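Local coordinates for protein superoxide dismutase (Anaplasma phagocytophilum, PDB 3JS4) that probably destroys superoxide radicals, dismutating them to oxygen and hydrogen peroxide through a redox-active iron ion bound at its active site, at residues Ile124-Phe138 and Val151-Val164. Numbering follows the deposited sequence.
Sequences IEHSFGSVEGFNNAF and VWLVYDEDAKALKV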
ATOM      1  N   ILE A 124      -0.947  11.980 -15.652  1.00 17.91           N
ATOM      2  CA  ILE A 124       0.240  12.222 -14.833  1.00 17.53           C
ATOM      3  C   ILE A 124       0.701  13.670 -15.016  1.00 17.22           C
ATOM      4  O   ILE A 124       0.959  14.379 -14.051  1.00 17.14           O
ATOM      5  CB  ILE A 124       1.407  11.236 -15.183  1.00 17.27           C
ATOM      6  CG1 ILE A 124       1.123   9.821 -14.686  1.00 17.21           C
ATOM      7  CG2 ILE A 124       2.742  11.737 -14.619  1.00 16.94           C
ATOM      8  CD1 ILE A 124       1.377   9.616 -13.204  1.00 18.63           C
ATOM      9  N   GLU A 125       0.791  14.090 -16.271  1.00 17.68           N
ATOM     10  CA  GLU A 125       1.206  15.446 -16.640  1.00 17.60           C
ATOM     11  C   GLU A 125       0.264  16.516 -16.125  1.00 17.48           C
ATOM     12  O   GLU A 125       0.711  17.527 -15.588  1.00 17.63           O
ATOM     13  CB  GLU A 125       1.382  15.559 -18.161  1.00 17.74           C
ATOM     14  CG  GLU A 125       2.834  15.454 -18.584  1.00 19.71           C
ATOM     15  CD  GLU A 125       3.035  14.912 -19.994  1.00 21.90           C
ATOM     16  OE1 GLU A 125       2.236  15.230 -20.899  1.00 22.86           O
ATOM     17  OE2 GLU A 125       4.020  14.176 -20.193  1.00 23.55           O
ATOM     18  N   HIS A 126      -1.037  16.287 -16.307  1.00 17.18           N
ATOM     19  CA  HIS A 126      -2.088  17.136 -15.757  1.00 17.04           C
ATOM     20  C   HIS A 126      -1.991  17.298 -14.239  1.00 16.55           C
ATOM     21  O   HIS A 126      -2.094  18.413 -13.733  1.00 15.98           O
ATOM     22  CB  HIS A 126      -3.470  16.585 -16.149  1.00 17.49           C
ATOM     23  CG  HIS A 126      -4.616  17.218 -15.417  1.00 19.39           C
ATOM     24  ND1 HIS A 126      -4.942  18.552 -15.550  1.00 20.17           N
ATOM     25  CD2 HIS A 126      -5.525  16.693 -14.560  1.00 20.46           C
ATOM     26  CE1 HIS A 126      -5.992  18.825 -14.797  1.00 20.85           C
ATOM     27  NE2 HIS A 126      -6.365  17.713 -14.186  1.00 21.71           N
ATOM     28  N   SER A 127      -1.769  16.190 -13.524  1.00 15.88           N
ATOM     29  CA  SER A 127      -1.798  16.204 -12.058  1.00 15.78           C
ATOM     30  C   SER A 127      -0.500  16.693 -11.409  1.00 15.41           C
ATOM     31  O   SER A 127      -0.550  17.356 -10.371  1.00 15.44           O
ATOM     32  CB  SER A 127      -2.184  14.829 -11.483  1.00 15.69           C
ATOM     33  OG  SER A 127      -3.316  14.269 -12.146  1.00 16.90           O
ATOM     34  N   PHE A 128       0.649  16.363 -12.006  1.00 14.61           N
ATOM     35  CA  PHE A 128       1.949  16.691 -11.411  1.00 14.30           C
ATOM     36  C   PHE A 128       2.883  17.546 -12.268  1.00 14.69           C
ATOM     37  O   PHE A 128       4.052  17.715 -11.903  1.00 15.22           O
ATOM     38  CB  PHE A 128       2.696  15.401 -11.023  1.00 14.11           C
ATOM     39  CG  PHE A 128       1.909  14.492 -10.141  1.00 12.61           C
ATOM     40  CD1 PHE A 128       1.752  14.778  -8.789  1.00 12.20           C
ATOM     41  CD2 PHE A 128       1.310  13.355 -10.661  1.00 12.64           C
ATOM     42  CE1 PHE A 128       1.007  13.931  -7.954  1.00 11.32           C
ATOM     43  CE2 PHE A 128       0.566  12.503  -9.845  1.00 11.40           C
ATOM     44  CZ  PHE A 128       0.402  12.802  -8.485  1.00 11.26           C
ATOM     45  N   GLY A 129       2.403  18.054 -13.401  1.00 14.58           N
ATOM     46  CA  GLY A 129       3.245  18.853 -14.298  1.00 14.79           C
ATOM     47  C   GLY A 129       4.039  18.002 -15.281  1.00 15.01           C
ATOM     48  O   GLY A 129       4.137  18.349 -16.464  1.00 14.22           O
ATOM     49  N   SER A 130       4.606  16.889 -14.786  1.00 14.89           N
ATOM     50  CA  SER A 130       5.427  15.955 -15.588  1.00 15.17           C
ATOM     51  C   SER A 130       5.708  14.658 -14.814  1.00 15.42           C
ATOM     52  O   SER A 130       5.385  14.539 -13.628  1.00 15.19           O
ATOM     53  CB  SER A 130       6.765  16.588 -15.968  1.00 15.28           C
ATOM     54  OG  SER A 130       7.574  16.770 -14.817  1.00 15.29           O
ATOM     55  N   VAL A 131       6.330  13.694 -15.483  1.00 15.78           N
ATOM     56  CA  VAL A 131       6.782  12.481 -14.804  1.00 15.87           C
ATOM     57  C   VAL A 131       7.705  12.848 -13.632  1.00 15.86           C
ATOM     58  O   VAL A 131       7.491  12.401 -12.494  1.00 15.27           O
ATOM     59  CB  VAL A 131       7.462  11.502 -15.789  1.00 16.18           C
ATOM     60  CG1 VAL A 131       8.042  10.323 -15.060  1.00 15.37           C
ATOM     61  CG2 VAL A 131       6.438  11.034 -16.839  1.00 16.65           C
ATOM     62  N   GLU A 132       8.701  13.688 -13.904  1.00 15.36           N
ATOM     63  CA  GLU A 132       9.648  14.110 -12.869  1.00 15.78           C
ATOM     64  C   GLU A 132       8.906  14.787 -11.686  1.00 15.00           C
ATOM     65  O   GLU A 132       9.248  14.548 -10.522  1.00 15.03           O
ATOM     66  CB  GLU A 132      10.771  14.978 -13.470  1.00 15.98           C
ATOM     67  CG  GLU A 132      11.844  15.432 -12.476  1.00 19.39           C
ATOM     68  CD  GLU A 132      12.929  16.327 -13.107  1.00 24.15           C
ATOM     69  OE1 GLU A 132      12.726  16.868 -14.220  1.00 25.76           O
ATOM     70  OE2 GLU A 132      14.003  16.485 -12.480  1.00 26.12           O
ATOM     71  N   GLY A 133       7.871  15.572 -11.988  1.00 14.44           N
ATOM     72  CA  GLY A 133       6.976  16.154 -10.960  1.00 13.54           C
ATOM     73  C   GLY A 133       6.303  15.096 -10.077  1.00 13.43           C
ATOM     74  O   GLY A 133       6.189  15.264  -8.853  1.00 12.73           O
ATOM     75  N   PHE A 134       5.846  14.007 -10.693  1.00 12.47           N
ATOM     76  CA  PHE A 134       5.344  12.895  -9.922  1.00 12.27           C
ATOM     77  C   PHE A 134       6.434  12.280  -9.015  1.00 12.44           C
ATOM     78  O   PHE A 134       6.217  12.122  -7.799  1.00 12.01           O
ATOM     79  CB  PHE A 134       4.698  11.814 -10.814  1.00 12.21           C
ATOM     80  CG  PHE A 134       4.519  10.498 -10.110  1.00 12.46           C
ATOM     81  CD1 PHE A 134       3.548  10.352  -9.114  1.00 12.86           C
ATOM     82  CD2 PHE A 134       5.336   9.416 -10.415  1.00 11.86           C
ATOM     83  CE1 PHE A 134       3.398   9.143  -8.434  1.00 13.16           C
ATOM     84  CE2 PHE A 134       5.192   8.211  -9.739  1.00 11.55           C
ATOM     85  CZ  PHE A 134       4.219   8.064  -8.764  1.00 12.84           C
ATOM     86  N   ASN A 135       7.594  11.951  -9.589  1.00 11.96           N
ATOM     87  CA  ASN A 135       8.687  11.359  -8.799  1.00 12.63           C
ATOM     88  C   ASN A 135       9.016  12.246  -7.600  1.00 12.19           C
ATOM     89  O   ASN A 135       9.201  11.753  -6.491  1.00 10.69           O
ATOM     90  CB  ASN A 135       9.950  11.147  -9.630  1.00 12.56           C
ATOM     91  CG  ASN A 135       9.801  10.047 -10.670  1.00 15.27           C
ATOM     92  OD1 ASN A 135       8.919   9.175 -10.577  1.00 17.33           O
ATOM     93  ND2 ASN A 135      10.671  10.082 -11.679  1.00 16.81           N
ATOM     94  N   ASN A 136       9.069  13.562  -7.830  1.00 12.36           N
ATOM     95  CA  ASN A 136       9.371  14.503  -6.749  1.00 12.73           C
ATOM     96  C   ASN A 136       8.329  14.525  -5.651  1.00 12.18           C
ATOM     97  O   ASN A 136       8.689  14.587  -4.482  1.00 12.12           O
ATOM     98  CB  ASN A 136       9.649  15.912  -7.278  1.00 13.33           C
ATOM     99  CG  ASN A 136      10.959  15.984  -8.074  1.00 16.43           C
ATOM    100  OD1 ASN A 136      11.804  15.077  -7.992  1.00 20.37           O
ATOM    101  ND2 ASN A 136      11.122  17.039  -8.859  1.00 18.24           N
ATOM    102  N   ALA A 137       7.050  14.447  -6.022  1.00 11.63           N
ATOM    103  CA  ALA A 137       5.960  14.496  -5.045  1.00 11.36           C
ATOM    104  C   ALA A 137       5.954  13.202  -4.232  1.00 11.61           C
ATOM    105  O   ALA A 137       5.813  13.229  -3.013  1.00 11.61           O
ATOM    106  CB  ALA A 137       4.623  14.694  -5.741  1.00 11.76           C
ATOM    107  N   PHE A 138       6.121  12.080  -4.925  1.00 11.01           N
ATOM    108  CA  PHE A 138       6.139  10.783  -4.289  1.00 11.32           C
ATOM    109  C   PHE A 138       7.313  10.683  -3.316  1.00 11.08           C
ATOM    110  O   PHE A 138       7.143  10.183  -2.205  1.00 11.31           O
ATOM    111  CB  PHE A 138       6.199   9.674  -5.348  1.00 11.30           C
ATOM    112  CG  PHE A 138       5.696   8.338  -4.867  1.00 11.26           C
ATOM    113  CD1 PHE A 138       6.572   7.396  -4.362  1.00 10.05           C
ATOM    114  CD2 PHE A 138       4.335   8.030  -4.920  1.00 10.18           C
ATOM    115  CE1 PHE A 138       6.103   6.142  -3.923  1.00 11.19           C
ATOM    116  CE2 PHE A 138       3.864   6.784  -4.485  1.00 11.25           C
ATOM    117  CZ  PHE A 138       4.761   5.837  -3.978  1.00  9.41           C
ATOM    118  N   VAL A 151       2.868   5.568   1.810  1.00  7.23           N
ATOM    119  CA  VAL A 151       2.685   6.575   0.761  1.00  7.81           C
ATOM    120  C   VAL A 151       1.721   6.013  -0.294  1.00  7.55           C
ATOM    121  O   VAL A 151       1.849   4.853  -0.713  1.00  7.92           O
ATOM    122  CB  VAL A 151       4.044   6.946   0.158  1.00  7.74           C
ATOM    123  CG1 VAL A 151       3.927   7.937  -1.001  1.00  7.95           C
ATOM    124  CG2 VAL A 151       4.936   7.499   1.263  1.00  8.69           C
ATOM    125  N   TRP A 152       0.735   6.817  -0.677  1.00  7.54           N
ATOM    126  CA  TRP A 152      -0.277   6.402  -1.652  1.00  7.16           C
ATOM    127  C   TRP A 152      -0.302   7.296  -2.895  1.00  7.16           C
ATOM    128  O   TRP A 152      -0.306   8.533  -2.781  1.00  7.35           O
ATOM    129  CB  TRP A 152      -1.681   6.429  -1.016  1.00  6.96           C
ATOM    130  CG  TRP A 152      -1.743   5.717   0.303  1.00  6.12           C
ATOM    131  CD1 TRP A 152      -1.382   6.212   1.519  1.00  6.01           C
ATOM    132  CD2 TRP A 152      -2.150   4.358   0.527  1.00  6.72           C
ATOM    133  NE1 TRP A 152      -1.540   5.250   2.490  1.00  6.37           N
ATOM    134  CE2 TRP A 152      -2.008   4.103   1.912  1.00  7.05           C
ATOM    135  CE3 TRP A 152      -2.623   3.335  -0.308  1.00  7.26           C
ATOM    136  CZ2 TRP A 152      -2.347   2.870   2.494  1.00  7.11           C
ATOM    137  CZ3 TRP A 152      -2.948   2.083   0.281  1.00  5.71           C
ATOM    138  CH2 TRP A 152      -2.804   1.878   1.656  1.00  5.95           C
ATOM    139  N   LEU A 153      -0.377   6.666  -4.067  1.00  6.97           N
ATOM    140  CA  LEU A 153      -0.869   7.334  -5.269  1.00  7.23           C
ATOM    141  C   LEU A 153      -2.378   7.108  -5.284  1.00  7.27           C
ATOM    142  O   LEU A 153      -2.848   5.965  -5.203  1.00  7.27           O
ATOM    143  CB  LEU A 153      -0.224   6.773  -6.555  1.00  7.11           C
ATOM    144  CG  LEU A 153      -0.706   7.360  -7.890  1.00  7.52           C
ATOM    145  CD1 LEU A 153      -0.506   8.899  -7.911  1.00  5.41           C
ATOM    146  CD2 LEU A 153      -0.010   6.704  -9.108  1.00  7.70           C
ATOM    147  N   VAL A 154      -3.141   8.190  -5.350  1.00  7.70           N
ATOM    148  CA  VAL A 154      -4.599   8.071  -5.327  1.00  8.47           C
ATOM    149  C   VAL A 154      -5.229   8.865  -6.439  1.00  9.37           C
ATOM    150  O   VAL A 154      -4.592   9.790  -6.979  1.00  8.95           O
ATOM    151  CB  VAL A 154      -5.225   8.556  -3.977  1.00  8.56           C
ATOM    152  CG1 VAL A 154      -4.648   7.760  -2.809  1.00  7.64           C
ATOM    153  CG2 VAL A 154      -5.029  10.089  -3.778  1.00  7.46           C
ATOM    154  N   TYR A 155      -6.475   8.511  -6.774  1.00  9.66           N
ATOM    155  CA  TYR A 155      -7.311   9.385  -7.584  1.00 10.67           C
ATOM    156  C   TYR A 155      -8.309  10.123  -6.691  1.00 11.35           C
ATOM    157  O   TYR A 155      -9.138   9.505  -6.024  1.00 10.78           O
ATOM    158  CB  TYR A 155      -8.035   8.622  -8.696  1.00 10.51           C
ATOM    159  CG  TYR A 155      -8.922   9.524  -9.529  1.00 11.74           C
ATOM    160  CD1 TYR A 155      -8.386  10.321 -10.530  1.00 13.26           C
ATOM    161  CD2 TYR A 155     -10.293   9.609  -9.285  1.00 13.99           C
ATOM    162  CE1 TYR A 155      -9.188  11.161 -11.284  1.00 15.39           C
ATOM    163  CE2 TYR A 155     -11.112  10.459 -10.032  1.00 14.15           C
ATOM    164  CZ  TYR A 155     -10.546  11.225 -11.026  1.00 15.26           C
ATOM    165  OH  TYR A 155     -11.327  12.065 -11.778  1.00 18.32           O
ATOM    166  N   ASP A 156      -8.211  11.450  -6.694  1.00 12.38           N
ATOM    167  CA  ASP A 156      -9.009  12.326  -5.855  1.00 13.73           C
ATOM    168  C   ASP A 156     -10.221  12.747  -6.674  1.00 14.91           C
ATOM    169  O   ASP A 156     -10.098  13.517  -7.640  1.00 13.99           O
ATOM    170  CB  ASP A 156      -8.171  13.547  -5.438  1.00 13.75           C
ATOM    171  CG  ASP A 156      -8.918  14.512  -4.523  1.00 15.57           C
ATOM    172  OD1 ASP A 156      -8.352  14.870  -3.473  1.00 18.05           O
ATOM    173  OD2 ASP A 156     -10.053  14.919  -4.841  1.00 14.71           O
ATOM    174  N   GLU A 157     -11.381  12.223  -6.288  1.00 16.23           N
ATOM    175  CA  GLU A 157     -12.623  12.465  -7.027  1.00 18.18           C
ATOM    176  C   GLU A 157     -13.062  13.924  -7.081  1.00 18.67           C
ATOM    177  O   GLU A 157     -13.704  14.331  -8.049  1.00 18.81           O
ATOM    178  CB  GLU A 157     -13.750  11.598  -6.476  1.00 18.49           C
ATOM    179  CG  GLU A 157     -13.585  10.133  -6.861  1.00 22.29           C
ATOM    180  CD  GLU A 157     -14.425   9.189  -6.002  1.00 27.09           C
ATOM    181  OE1 GLU A 157     -15.408   9.655  -5.376  1.00 27.65           O
ATOM    182  OE2 GLU A 157     -14.089   7.981  -5.956  1.00 28.26           O
ATOM    183  N   ASP A 158     -12.726  14.706  -6.057  1.00 19.24           N
ATOM    184  CA  ASP A 158     -13.128  16.128  -6.026  1.00 20.04           C
ATOM    185  C   ASP A 158     -12.228  17.038  -6.857  1.00 19.42           C
ATOM    186  O   ASP A 158     -12.685  18.062  -7.362  1.00 19.18           O
ATOM    187  CB  ASP A 158     -13.234  16.649  -4.589  1.00 20.58           C
ATOM    188  CG  ASP A 158     -14.382  16.005  -3.818  1.00 23.52           C
ATOM    189  OD1 ASP A 158     -15.356  15.535  -4.462  1.00 25.95           O
ATOM    190  OD2 ASP A 158     -14.316  15.975  -2.564  1.00 26.32           O
ATOM    191  N   ALA A 159     -10.953  16.662  -6.986  1.00 18.53           N
ATOM    192  CA  ALA A 159      -9.972  17.421  -7.768  1.00 17.77           C
ATOM    193  C   ALA A 159      -9.937  16.980  -9.224  1.00 17.24           C
ATOM    194  O   ALA A 159      -9.436  17.715 -10.081  1.00 17.04           O
ATOM    195  CB  ALA A 159      -8.579  17.294  -7.156  1.00 17.83           C
ATOM    196  N   LYS A 160     -10.482  15.788  -9.485  1.00 16.37           N
ATOM    197  CA  LYS A 160     -10.386  15.106 -10.775  1.00 15.84           C
ATOM    198  C   LYS A 160      -8.938  14.956 -11.237  1.00 15.54           C
ATOM    199  O   LYS A 160      -8.601  15.247 -12.389  1.00 15.79           O
ATOM    200  CB  LYS A 160     -11.248  15.793 -11.851  1.00 16.69           C
ATOM    201  CG  LYS A 160     -12.623  15.189 -11.997  1.00 17.71           C
ATOM    202  CD  LYS A 160     -13.634  15.847 -11.088  1.00 20.70           C
ATOM    203  CE  LYS A 160     -14.802  14.918 -10.829  1.00 22.54           C
ATOM    204  NZ  LYS A 160     -14.805  13.745 -11.749  1.00 23.94           N
ATOM    205  N   ALA A 161      -8.076  14.503 -10.328  1.00 13.62           N
ATOM    206  CA  ALA A 161      -6.662  14.409 -10.619  1.00 12.32           C
ATOM    207  C   ALA A 161      -6.057  13.372  -9.696  1.00 11.62           C
ATOM    208  O   ALA A 161      -6.668  13.019  -8.680  1.00 11.19           O
ATOM    209  CB  ALA A 161      -5.986  15.771 -10.420  1.00 12.04           C
ATOM    210  N   LEU A 162      -4.889  12.863 -10.088  1.00 10.85           N
ATOM    211  CA  LEU A 162      -4.073  12.017  -9.243  1.00 10.35           C
ATOM    212  C   LEU A 162      -3.451  12.902  -8.166  1.00 10.28           C
ATOM    213  O   LEU A 162      -3.205  14.093  -8.394  1.00 10.37           O
ATOM    214  CB  LEU A 162      -2.978  11.326 -10.063  1.00 10.55           C
ATOM    215  CG  LEU A 162      -3.407  10.485 -11.276  1.00 10.89           C
ATOM    216  CD1 LEU A 162      -2.169  10.049 -12.059  1.00 11.35           C
ATOM    217  CD2 LEU A 162      -4.212   9.241 -10.857  1.00  9.14           C
ATOM    218  N   LYS A 163      -3.255  12.327  -6.983  1.00  9.58           N
ATOM    219  CA  LYS A 163      -2.577  12.994  -5.879  1.00  9.39           C
ATOM    220  C   LYS A 163      -1.652  11.987  -5.204  1.00  8.79           C
ATOM    221  O   LYS A 163      -1.887  10.780  -5.280  1.00  8.65           O
ATOM    222  CB  LYS A 163      -3.586  13.484  -4.838  1.00  9.51           C
ATOM    223  CG  LYS A 163      -4.576  14.574  -5.291  1.00 10.57           C
ATOM    224  CD  LYS A 163      -3.918  15.903  -5.501  1.00 13.81           C
ATOM    225  CE  LYS A 163      -4.890  16.897  -6.148  1.00 15.65           C
ATOM    226  NZ  LYS A 163      -4.219  18.206  -6.350  1.00 15.82           N
ATOM    227  N   VAL A 164      -0.616  12.486  -4.533  1.00  8.52           N
ATOM    228  CA  VAL A 164       0.145  11.665  -3.588  1.00  7.41           C
ATOM    229  C   VAL A 164      -0.195  12.107  -2.157  1.00  7.98           C
ATOM    230  O   VAL A 164      -0.154  13.312  -1.853  1.00  7.05           O
ATOM    231  CB  VAL A 164       1.643  11.780  -3.842  1.00  7.44           C
ATOM    232  CG1 VAL A 164       2.428  10.954  -2.806  1.00  7.99           C
ATOM    233  CG2 VAL A 164       1.995  11.308  -5.288  1.00  6.62           C
TER
HETATM  234  O   HOH W   1      -2.522  16.922  -8.706  1.00 27.37           O
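The C-terminal alpha/beta domain of iron superoxide dismutases packs helices against one side of a three-stranded antiparallel sheet, and here Phe128, Phe134 and Phe138 meet Val151, Leu153, Leu162 and Val164 of its hairpin. Strand 161-164 is an outer strand. Helix 124-128 crosses it at -58°, with the axes 7.1 Å apart. Phe134 leans on Phe128 at a steep angle: its CD1 lies over one face of the Phe128 ring near the rim, and Ser127 CB lies over the opposite face. Phe128 CG is anti to its own carbonyl carbon (chi1 -54°), which swings the ring in over the strand. There CE2 touches Leu162 CB at 3.7 Å and CE1 touches Val164 CG2 at 3.9 Å. Leu153 CD1 reaches both Phe128 CZ and Phe134 CE1. Phe138 turns a face to the central strand: Val151 CG1 makes a CH-pi contact 3.8 Å from the ring centroid and 15° off the normal. Val164 CG2 meets the edge of the same ring. At the other end, Ile124 CD1 touches Leu162 CD1 at 3.8 Å.

One direct hydrogen bond joins the segments. Leu162 N donates to Ser127 OG at 2.9 Å, bent rather than straight. The same hydroxyl is hydrogen-bonded to Met123 O one helical turn back. A water donates to Ser127 O (2.6 Å) and Leu162 O and accepts from Lys163 NZ. Trp214 and Leu208, from two later helices, also touch Phe134. The edge strand is thus held in two ways: apolar side chains meet along the interface, while Ser127 and the water bind backbone groups of Leu162 that point toward the helix.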